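Local coordinates for protein fucose-specific lectin (Aleuria aurantia, PDB 6GKE) that binds L-fucose, with a preference for alpha-1,6-linked core fucose on glycoproteins, through sites between adjacent blades of a six-bladed beta-propeller, at residues K188-C193 and G203-A208; G160-G165 and I180-T185. The protein carries 1 engineered substitution. All coordinates share one frame; numbering follows the deposited sequence.

In the fold
Both contacts belong to one side of the six-bladed propeller, their centres about 9 Å apart. Interaction 2 comes first along the chain: 160-165, leaving the outermost strand 153-162 of one blade, meets the end of strand 177-183 in the next. Interaction 1 follows within that second blade, where strand 188-194 pairs with its outermost strand 199-207. Strands 177-183 and 188-194 are neighbours in this antiparallel sheet, so the contacts join directly: Arg190 N lies 2.8 Å from Tyr182 O, and Tyr181 OH bonds to Glu191 OE2. Interaction 2 thus links two blades, while interaction 1 supplies part of a fucose site facing the blade beyond.

Interaction 1: residues K188-C193 and G203-A208. With FUC (alpha-L-fucopyranose), chain F.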
# COMPACT_ATOMS: atom_id res chain seq x y z
N LYS A 188 24.56 7.39 10.43
CA LYS A 188 24.74 8.80 10.19
C LYS A 188 24.58 9.09 8.70
O LYS A 188 25.13 8.37 7.85
CB LYS A 188 26.13 9.26 10.62
CG LYS A 188 26.38 9.20 12.11
CD LYS A 188 26.13 10.50 12.83
CE LYS A 188 26.58 10.46 14.28
NZ LYS A 188 26.12 9.24 14.98
N ILE A 189 23.87 10.17 8.38
CA ILE A 189 23.91 10.77 7.06
C ILE A 189 25.31 11.35 6.89
O ILE A 189 25.77 12.08 7.77
CB ILE A 189 22.85 11.88 6.85
CG1 ILE A 189 21.48 11.53 7.45
CG2 ILE A 189 22.74 12.21 5.37
CD1 ILE A 189 20.83 10.35 6.79
N ARG A 190 25.96 11.04 5.77
CA ARG A 190 27.28 11.53 5.43
C ARG A 190 27.23 12.17 4.04
O ARG A 190 26.23 12.07 3.34
CB ARG A 190 28.29 10.38 5.45
CG ARG A 190 28.43 9.67 6.78
CD ARG A 190 29.18 10.49 7.81
NE ARG A 190 29.44 9.69 9.00
CZ ARG A 190 30.10 10.13 10.07
NH1 ARG A 190 30.62 11.34 10.09
NH2 ARG A 190 30.22 9.33 11.12
N GLU A 191 28.34 12.82 3.68
CA GLU A 191 28.42 13.66 2.50
C GLU A 191 29.71 13.33 1.75
O GLU A 191 30.77 13.25 2.36
CB GLU A 191 28.42 15.12 2.94
CG GLU A 191 28.53 16.14 1.83
CD GLU A 191 28.71 17.55 2.37
OE1 GLU A 191 29.58 17.73 3.24
OE2 GLU A 191 28.00 18.48 1.90
N HIS A 192 29.61 13.18 0.43
CA HIS A 192 30.77 13.02 -0.45
C HIS A 192 30.75 14.16 -1.45
O HIS A 192 29.69 14.54 -1.94
CB HIS A 192 30.80 11.63 -1.11
CG HIS A 192 32.15 11.01 -1.12
ND1 HIS A 192 32.84 10.73 0.04
CD2 HIS A 192 32.94 10.59 -2.15
CE1 HIS A 192 34.00 10.18 -0.27
NE2 HIS A 192 34.09 10.09 -1.60
N CYS A 193 31.94 14.70 -1.76
CA CYS A 193 32.06 15.98 -2.45
C CYS A 193 33.00 15.89 -3.64
O CYS A 193 34.07 15.30 -3.54
CB CYS A 193 32.67 17.03 -1.53
SG CYS A 193 31.86 17.20 0.08
N GLY A 203 32.12 17.63 5.26
CA GLY A 203 32.03 17.93 6.68
C GLY A 203 30.65 17.65 7.28
O GLY A 203 30.53 17.59 8.50
N PHE A 204 29.61 17.49 6.45
CA PHE A 204 28.26 17.31 6.97
C PHE A 204 28.08 15.90 7.54
O PHE A 204 28.42 14.92 6.89
CB PHE A 204 27.22 17.49 5.87
CG PHE A 204 25.82 17.19 6.35
CD1 PHE A 204 25.21 18.03 7.27
CD2 PHE A 204 25.14 16.05 5.94
CE1 PHE A 204 23.95 17.75 7.75
CE2 PHE A 204 23.87 15.77 6.43
CZ PHE A 204 23.28 16.63 7.32
N SER A 205 27.45 15.80 8.71
CA SER A 205 26.93 14.53 9.18
C SER A 205 25.76 14.78 10.13
O SER A 205 25.68 15.81 10.78
CB SER A 205 28.00 13.67 9.83
OG SER A 205 28.42 14.22 11.07
N ALA A 206 24.85 13.80 10.19
CA ALA A 206 23.70 13.89 11.08
C ALA A 206 23.16 12.50 11.38
O ALA A 206 22.95 11.70 10.48
CB ALA A 206 22.61 14.73 10.44
N SER A 207 22.88 12.23 12.66
CA SER A 207 22.21 11.00 13.07
C SER A 207 20.78 10.99 12.51
O SER A 207 20.09 12.00 12.53
CB SER A 207 22.19 10.87 14.56
OG SER A 207 23.50 10.68 15.07
N ALA A 208 20.34 9.82 12.03
CA ALA A 208 18.99 9.65 11.53
C ALA A 208 18.53 8.22 11.79
O ALA A 208 19.35 7.31 11.95
CB ALA A 208 18.93 9.97 10.05
C1 FUC F . 32.53 21.42 1.68
C2 FUC F . 31.78 20.43 2.55
C3 FUC F . 30.58 21.11 3.22
C4 FUC F . 29.69 21.75 2.15
C5 FUC F . 30.53 22.76 1.37
C6 FUC F . 29.74 23.44 0.26
O1 FUC F . 33.15 22.36 2.54
O2 FUC F . 32.68 19.88 3.53
O3 FUC F . 29.88 20.20 4.06
O4 FUC F . 29.21 20.77 1.22
O5 FUC F . 31.64 22.08 0.76
O HOH W 1 30.36 13.50 5.74
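Glu191 OE1 takes the backbone N-H of Phe204 at 3.2 Å, from above the carboxylate plane and nearly straight (165°). With CG anti to the backbone N (chi1 179°) and the chain extended, the same carboxylate reaches alpha-L-fucopyranose: O3 of the sugar donates to Glu191 OE1 at 2.6 Å and O4 to OE2 at 2.7 Å. Gly203 N bonds sugar O2 at 2.9 Å, so that these two segments hold three neighbouring hydroxyls. Backbone pairing is antiparallel: Ile189 and Ala206 form a hydrogen-bonded pair, joined by Ile189 N to Ala206 O at 2.8 Å and by the reciprocal bond. Beyond it a water bridges Glu191 N and Phe204 O. On the apolar side, Ile189 and Phe204 lie side by side, CG2 meeting the ring edge in its plane at CE2 (3.9 Å), while Ile189 CD1 abuts Ala208 CB. Among the polar side chains, Lys188 NZ hydrogen-bonds Ser207 OG (3.0 Å) in the serine conformer given here; Arg190 NH1 lies near Ser205 CB, while NH2 is salt-bridged to Asp186. Strand 177-183 flanks 188-194 and contributes Arg179, which hydrogen-bonds the sugar, as does Trp245 of the next blade; Trp245 and Trp229 also pack on Phe204.

Interaction 2: residues G160-G165 and I180-T185; sequences GSTVPG and IYYQAT
Val163 lies against Gln183 where the segments pack tightly. Its N-H donates to Gln183 O at 3.0 Å, nearly straight (163°). The two side chains slant across each other, Val163 CG1 resting on Gln183 CG and CG2 approaching OE1 at 3.7 Å. Gln183, extended with CG anti to N (chi1 -173°), is held at its amide by Ser209 O, Asn187 O and Gly211 N. Next along, Thr162 and Tyr182 cross at about a right angle, the methyl CG2 meeting the ring at CD2 (3.8 Å). Thr162 OG1 donates forward to the carbonyl O of Val163 and is also hydrogen-bonded by Gln135 NE2. Gly160 passes near the phenol, its CA 3.9 Å from Tyr182 OH. The other side is looser and wet: Thr185 N reaches Ser161 O only by a weak bond of 3.3 Å, one water joins Ser161 OG to Thr185 OG1, and a second links Ser161 N to Tyr182 OH. Even here the methyl Thr185 CG2 still packs, 3.4 Å from Thr162 O. A single backbone bridge, Thr162 with Ala184, stands in for a continuous strand pairing, consistent with neighbouring blades that remain separate sheets, joined at this point by one firm backbone bond, side-chain packing and solvent bridges.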
# COMPACT_ATOMS: atom_id res chain seq x y z
N GLY A 160 31.83 5.27 -0.39
CA GLY A 160 30.92 5.12 0.72
C GLY A 160 30.77 3.67 1.15
O GLY A 160 31.08 2.74 0.42
N SER A 161 30.25 3.51 2.36
CA SER A 161 29.88 2.23 2.94
C SER A 161 28.55 2.43 3.68
O SER A 161 28.51 3.15 4.68
CB SER A 161 30.96 1.73 3.85
OG SER A 161 30.63 0.47 4.41
N THR A 162 27.47 1.83 3.15
CA THR A 162 26.13 2.33 3.46
C THR A 162 25.29 1.30 4.21
O THR A 162 25.56 0.09 4.20
CB THR A 162 25.38 2.75 2.19
OG1 THR A 162 24.90 1.60 1.50
CG2 THR A 162 26.24 3.57 1.25
N VAL A 163 24.21 1.79 4.81
CA VAL A 163 23.14 0.91 5.24
C VAL A 163 22.59 0.19 4.01
O VAL A 163 22.68 0.68 2.89
CB VAL A 163 22.01 1.63 5.99
CG1 VAL A 163 22.52 2.33 7.24
CG2 VAL A 163 21.24 2.59 5.10
N PRO A 164 21.97 -0.99 4.19
CA PRO A 164 21.36 -1.70 3.07
C PRO A 164 20.34 -0.80 2.35
O PRO A 164 19.45 -0.23 2.98
CB PRO A 164 20.66 -2.90 3.73
CG PRO A 164 21.42 -3.11 5.02
CD PRO A 164 21.82 -1.72 5.46
N GLY A 165 20.47 -0.68 1.04
CA GLY A 165 19.50 0.08 0.25
C GLY A 165 19.35 1.52 0.72
O GLY A 165 18.25 2.07 0.72
N ILE A 180 26.84 14.59 -2.60
CA ILE A 180 26.08 13.35 -2.52
C ILE A 180 25.90 13.01 -1.04
O ILE A 180 26.86 13.04 -0.28
CB ILE A 180 26.80 12.20 -3.24
CG1 ILE A 180 27.30 12.60 -4.64
CG2 ILE A 180 25.92 10.96 -3.25
CD1 ILE A 180 26.22 13.07 -5.60
N TYR A 181 24.65 12.71 -0.66
CA TYR A 181 24.27 12.43 0.72
C TYR A 181 23.73 11.00 0.79
O TYR A 181 22.97 10.58 -0.07
CB TYR A 181 23.23 13.44 1.21
CG TYR A 181 23.78 14.84 1.14
CD1 TYR A 181 24.55 15.36 2.16
CD2 TYR A 181 23.62 15.60 -0.00
CE1 TYR A 181 25.14 16.61 2.06
CE2 TYR A 181 24.19 16.86 -0.12
CZ TYR A 181 24.97 17.36 0.91
OH TYR A 181 25.56 18.58 0.78
N TYR A 182 24.14 10.27 1.82
CA TYR A 182 23.76 8.87 1.96
C TYR A 182 23.83 8.51 3.44
O TYR A 182 24.39 9.26 4.22
CB TYR A 182 24.67 7.98 1.12
CG TYR A 182 26.12 8.04 1.54
CD1 TYR A 182 26.96 9.04 1.09
CD2 TYR A 182 26.63 7.13 2.45
CE1 TYR A 182 28.28 9.12 1.52
CE2 TYR A 182 27.94 7.19 2.88
CZ TYR A 182 28.77 8.20 2.42
OH TYR A 182 30.06 8.26 2.86
N GLN A 183 23.30 7.34 3.81
CA GLN A 183 23.33 6.92 5.20
C GLN A 183 24.36 5.80 5.35
O GLN A 183 24.24 4.74 4.73
CB GLN A 183 21.94 6.48 5.66
CG GLN A 183 21.87 6.18 7.15
CD GLN A 183 20.46 5.98 7.63
OE1 GLN A 183 19.64 5.37 6.94
NE2 GLN A 183 20.16 6.47 8.82
N ALA A 184 25.38 6.08 6.16
CA ALA A 184 26.48 5.15 6.38
C ALA A 184 26.07 4.10 7.41
O ALA A 184 25.01 4.20 8.03
CB ALA A 184 27.70 5.91 6.83
N THR A 185 26.94 3.10 7.60
CA THR A 185 26.62 1.93 8.41
C THR A 185 26.42 2.27 9.89
O THR A 185 25.85 1.46 10.60
CB THR A 185 27.67 0.83 8.24
OG1 THR A 185 28.97 1.39 8.47
CG2 THR A 185 27.62 0.20 6.86
O HOH W 2 31.06 5.91 4.00
O HOH W 3 31.04 0.13 7.12